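YncI copper-binding domain-containing protein (Nocardia farcinica, PDB 3ESM) is of unknown function but may bind copper through this immunoglobulin-like domain of a probably membrane-anchored protein. Local coordinates at residues V24-M36 with P75-R87. The protein carries 2 engineered substitutions. Residues are numbered along the deposited sequence; the frame is centred on the assembly and turned at random.
Sequences VPTESETAATTAM and PGNPGVQPGQFQR. Engineered in segment 24-36: M36 (natural residue Leu). With DMS (dimethyl sulfoxide), chain D.
The F85 ring lies obliquely against P25, with CE1 of F85 3.6 Å from CB of P25. R23, the residue before V24, adds a cation-pi contact to the ring. The P82 ring is set among carbonyls of the 28-31 loop: its CB is 3.1 Å from S28 O, and its CG also meets E29 O and A31 O. The Q81 amide gives NE2 to G79 O, meeting that carbonyl from above its plane, and NE2 also touches CB of A32. A water joins Q81 OE1 to T30 O.

V80 O takes two bonds. T33 N lies 2.9 Å from V80 O, in the carbonyl plane and on a lone pair. T26 OG1 donates to V80 O from above that plane, at 3.0 Å. With chi1 at -67°, T26 OG1 sits beside its own backbone N, and CG2 packs on CA of P82. T26 OG1 also accepts from T33 OG1, which hydrogen-bonds Q107 NE2 of strand 100-109.

V24 and Q86 form an antiparallel hydrogen-bonded pair. T26 N continues the pairing to Q84 O, with an N-H...O angle of 164°, and G83 N reaches T26 O. The type II turn from Q81 to Q84 thus packs on the 26-32 link, which carries the chain from one sheet to the other at one end of an immunoglobulin-like beta sandwich.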
loop_
_atom_site.group_PDB
_atom_site.type_symbol
_atom_site.label_atom_id
_atom_site.label_comp_id
_atom_site.label_asym_id
_atom_site.label_seq_id
_atom_site.Cartn_x
_atom_site.Cartn_y
_atom_site.Cartn_z
ATOM N N VAL A 24 -11.368 -8.628 5.433
ATOM C CA VAL A 24 -9.956 -8.917 5.257
ATOM C C VAL A 24 -9.323 -9.562 6.485
ATOM O O VAL A 24 -9.377 -8.984 7.580
ATOM C CB VAL A 24 -9.219 -7.598 5.026
ATOM C CG1 VAL A 24 -7.692 -7.828 4.866
ATOM C CG2 VAL A 24 -9.854 -6.864 3.810
ATOM N N PRO A 25 -8.696 -10.737 6.306
ATOM C CA PRO A 25 -8.067 -11.411 7.446
ATOM C C PRO A 25 -6.642 -10.955 7.621
ATOM O O PRO A 25 -5.950 -10.785 6.643
ATOM C CB PRO A 25 -8.002 -12.861 6.987
ATOM C CG PRO A 25 -7.759 -12.740 5.474
ATOM C CD PRO A 25 -8.615 -11.550 5.072
ATOM N N THR A 26 -6.186 -10.814 8.868
ATOM C CA THR A 26 -4.777 -10.569 9.107
ATOM C C THR A 26 -4.054 -11.903 9.219
ATOM O O THR A 26 -4.196 -12.609 10.212
ATOM C CB THR A 26 -4.590 -9.673 10.362
ATOM O OG1 THR A 26 -5.112 -8.371 10.060
ATOM C CG2 THR A 26 -3.124 -9.516 10.704
ATOM N N GLU A 27 -3.310 -12.252 8.173
ATOM C CA GLU A 27 -2.667 -13.571 8.073
ATOM C C GLU A 27 -1.191 -13.506 8.406
ATOM O O GLU A 27 -0.326 -13.865 7.607
ATOM C CB GLU A 27 -2.949 -14.180 6.695
ATOM C CG GLU A 27 -4.428 -14.541 6.628
ATOM C CD GLU A 27 -4.897 -15.198 5.335
ATOM O OE1 GLU A 27 -6.049 -15.691 5.359
ATOM O OE2 GLU A 27 -4.152 -15.242 4.319
ATOM N N SER A 28 -0.923 -13.016 9.604
ATOM C CA SER A 28 0.402 -12.993 10.150
ATOM C C SER A 28 0.234 -13.313 11.614
ATOM O O SER A 28 -0.815 -13.039 12.207
ATOM C CB SER A 28 1.027 -11.599 10.024
ATOM O OG SER A 28 2.224 -11.534 10.770
ATOM N N GLU A 29 1.271 -13.870 12.217
ATOM C CA GLU A 29 1.222 -14.049 13.667
ATOM C C GLU A 29 1.728 -12.834 14.441
ATOM O O GLU A 29 1.528 -12.745 15.655
ATOM C CB GLU A 29 1.982 -15.304 14.068
ATOM C CG GLU A 29 1.281 -16.541 13.556
ATOM C CD GLU A 29 1.892 -17.797 14.111
ATOM O OE1 GLU A 29 3.078 -17.739 14.514
ATOM O OE2 GLU A 29 1.179 -18.826 14.156
ATOM N N THR A 30 2.367 -11.895 13.750
ATOM C CA THR A 30 2.952 -10.753 14.417
ATOM C C THR A 30 2.578 -9.391 13.827
ATOM O O THR A 30 2.473 -8.403 14.555
ATOM C CB THR A 30 4.466 -10.851 14.391
ATOM O OG1 THR A 30 4.891 -11.169 13.051
ATOM C CG2 THR A 30 4.910 -11.957 15.361
ATOM N N ALA A 31 2.398 -9.329 12.518
ATOM C CA ALA A 31 2.190 -8.026 11.851
ATOM C C ALA A 31 0.687 -7.759 11.692
ATOM O O ALA A 31 -0.116 -8.703 11.643
ATOM C CB ALA A 31 2.857 -8.056 10.506
ATOM N N ALA A 32 0.312 -6.476 11.607
ATOM C CA ALA A 32 -1.099 -6.082 11.570
ATOM C C ALA A 32 -1.417 -5.479 10.206
ATOM O O ALA A 32 -0.511 -4.993 9.538
ATOM C CB ALA A 32 -1.349 -5.040 12.648
ATOM N N THR A 33 -2.670 -5.536 9.782
ATOM C CA THR A 33 -3.037 -4.897 8.522
ATOM C C THR A 33 -3.186 -3.387 8.776
ATOM O O THR A 33 -4.001 -2.976 9.616
ATOM C CB THR A 33 -4.365 -5.412 7.982
ATOM O OG1 THR A 33 -4.225 -6.811 7.694
ATOM C CG2 THR A 33 -4.738 -4.648 6.694
ATOM N N THR A 34 -2.454 -2.601 7.990
ATOM C CA THR A 34 -2.456 -1.121 8.135
ATOM C C THR A 34 -2.993 -0.342 6.945
ATOM O O THR A 34 -3.290 0.859 7.060
ATOM C CB THR A 34 -1.060 -0.585 8.456
ATOM O OG1 THR A 34 -0.158 -0.935 7.388
ATOM C CG2 THR A 34 -0.587 -1.181 9.796
ATOM N N ALA A 35 -3.188 -1.018 5.818
ATOM C CA ALA A 35 -3.867 -0.354 4.685
ATOM C C ALA A 35 -4.440 -1.414 3.761
ATOM O O ALA A 35 -3.970 -2.563 3.725
ATOM C CB ALA A 35 -2.903 0.502 3.919
ATOM N N MET A 36 -5.444 -1.008 3.017
ATOM C CA MET A 36 -6.036 -1.888 2.008
ATOM C C MET A 36 -6.342 -1.049 0.791
ATOM O O MET A 36 -7.024 -0.029 0.920
ATOM C CB MET A 36 -7.333 -2.481 2.566
ATOM C CG MET A 36 -8.129 -3.329 1.589
ATOM S SD MET A 36 -7.352 -4.958 1.279
ATOM C CE MET A 36 -6.569 -5.201 2.801
ATOM N N PRO A 75 -2.231 7.323 12.153
ATOM C CA PRO A 75 -1.114 7.205 13.113
ATOM C C PRO A 75 -1.658 6.940 14.525
ATOM O O PRO A 75 -2.624 7.597 14.961
ATOM C CB PRO A 75 -0.452 8.587 13.011
ATOM C CG PRO A 75 -0.696 8.983 11.605
ATOM C CD PRO A 75 -2.135 8.524 11.336
ATOM N N GLY A 76 -1.059 6.014 15.255
ATOM C CA GLY A 76 -1.581 5.643 16.572
ATOM C C GLY A 76 -2.529 4.468 16.561
ATOM O O GLY A 76 -2.638 3.758 17.566
ATOM N N ASN A 77 -3.251 4.289 15.450
ATOM C CA ASN A 77 -4.085 3.109 15.278
ATOM C C ASN A 77 -3.181 1.956 14.887
ATOM O O ASN A 77 -2.532 2.045 13.841
ATOM C CB ASN A 77 -5.111 3.406 14.176
ATOM C CG ASN A 77 -6.042 2.245 13.914
ATOM O OD1 ASN A 77 -5.878 1.161 14.482
ATOM N ND2 ASN A 77 -7.030 2.460 13.045
ATOM N N PRO A 78 -3.118 0.896 15.705
ATOM C CA PRO A 78 -2.186 -0.204 15.443
ATOM C C PRO A 78 -2.614 -1.083 14.252
ATOM O O PRO A 78 -1.876 -2.019 13.906
ATOM C CB PRO A 78 -2.273 -1.036 16.727
ATOM C CG PRO A 78 -3.636 -0.785 17.238
ATOM C CD PRO A 78 -3.881 0.663 16.950
ATOM N N GLY A 79 -3.781 -0.826 13.669
ATOM C CA GLY A 79 -4.290 -1.636 12.551
ATOM C C GLY A 79 -4.897 -2.962 12.989
ATOM O O GLY A 79 -5.107 -3.200 14.190
ATOM N N VAL A 80 -5.228 -3.823 12.030
ATOM C CA VAL A 80 -5.981 -5.033 12.332
ATOM C C VAL A 80 -5.045 -6.112 12.833
ATOM O O VAL A 80 -4.099 -6.514 12.143
ATOM C CB VAL A 80 -6.729 -5.526 11.079
ATOM C CG1 VAL A 80 -7.644 -6.737 11.424
ATOM C CG2 VAL A 80 -7.493 -4.368 10.430
ATOM N N GLN A 81 -5.275 -6.567 14.067
ATOM C CA GLN A 81 -4.292 -7.431 14.729
ATOM C C GLN A 81 -4.237 -8.871 14.194
ATOM O O GLN A 81 -5.219 -9.371 13.638
ATOM C CB GLN A 81 -4.534 -7.413 16.243
ATOM C CG GLN A 81 -4.355 -6.038 16.867
ATOM C CD GLN A 81 -2.981 -5.504 16.583
ATOM O OE1 GLN A 81 -1.982 -6.125 16.941
ATOM N NE2 GLN A 81 -2.911 -4.371 15.894
ATOM N N PRO A 82 -3.081 -9.548 14.366
ATOM C CA PRO A 82 -2.998 -10.962 13.996
ATOM C C PRO A 82 -4.251 -11.758 14.398
ATOM O O PRO A 82 -4.752 -11.653 15.522
ATOM C CB PRO A 82 -1.742 -11.437 14.737
ATOM C CG PRO A 82 -0.835 -10.221 14.717
ATOM C CD PRO A 82 -1.818 -9.054 14.944
ATOM N N GLY A 83 -4.786 -12.525 13.456
ATOM C CA GLY A 83 -5.916 -13.372 13.782
ATOM C C GLY A 83 -7.274 -12.720 13.690
ATOM O O GLY A 83 -8.291 -13.414 13.803
ATOM N N GLN A 84 -7.310 -11.402 13.485
ATOM C CA GLN A 84 -8.578 -10.669 13.445
ATOM C C GLN A 84 -8.937 -10.370 12.000
ATOM O O GLN A 84 -8.078 -10.466 11.112
ATOM C CB GLN A 84 -8.485 -9.353 14.221
ATOM C CG GLN A 84 -8.135 -9.511 15.698
ATOM C CD GLN A 84 -9.298 -10.018 16.498
ATOM O OE1 GLN A 84 -10.445 -9.612 16.278
ATOM N NE2 GLN A 84 -9.020 -10.917 17.442
ATOM N N PHE A 85 -10.189 -9.975 11.792
ATOM C CA PHE A 85 -10.692 -9.600 10.477
ATOM C C PHE A 85 -11.149 -8.160 10.571
ATOM O O PHE A 85 -11.487 -7.675 11.649
ATOM C CB PHE A 85 -11.900 -10.483 10.118
ATOM C CG PHE A 85 -11.549 -11.937 9.902
ATOM C CD1 PHE A 85 -11.517 -12.466 8.626
ATOM C CD2 PHE A 85 -11.252 -12.763 10.975
ATOM C CE1 PHE A 85 -11.186 -13.796 8.423
ATOM C CE2 PHE A 85 -10.925 -14.087 10.782
ATOM C CZ PHE A 85 -10.894 -14.608 9.504
ATOM N N GLN A 86 -11.190 -7.459 9.449
ATOM C CA GLN A 86 -11.769 -6.120 9.447
ATOM C C GLN A 86 -12.607 -5.962 8.193
ATOM O O GLN A 86 -12.190 -6.433 7.132
ATOM C CB GLN A 86 -10.653 -5.068 9.426
ATOM C CG GLN A 86 -11.153 -3.664 9.140
ATOM C CD GLN A 86 -11.875 -3.097 10.317
ATOM O OE1 GLN A 86 -11.363 -3.145 11.449
ATOM N NE2 GLN A 86 -13.071 -2.562 10.088
ATOM N N ARG A 87 -13.757 -5.294 8.311
ATOM C CA ARG A 87 -14.578 -4.957 7.149
ATOM C C ARG A 87 -14.260 -3.561 6.609
ATOM O O ARG A 87 -14.055 -2.608 7.372
ATOM C CB ARG A 87 -16.070 -5.041 7.485
ATOM C CG ARG A 87 -16.588 -6.421 7.833
ATOM C CD ARG A 87 -18.058 -6.293 8.279
ATOM N NE ARG A 87 -18.203 -5.171 9.213
ATOM C CZ ARG A 87 -18.819 -4.018 8.934
ATOM N NH1 ARG A 87 -19.385 -3.821 7.743
ATOM N NH2 ARG A 87 -18.885 -3.054 9.855
HETATM S S DMS D . 1.822 3.230 14.766
HETATM O O DMS D . 1.270 4.839 14.338
HETATM C C1 DMS D . 3.032 3.302 16.119
HETATM C C2 DMS D . 0.424 2.445 15.610
HETATM O O HOH W 1 0.500 -6.112 15.484
#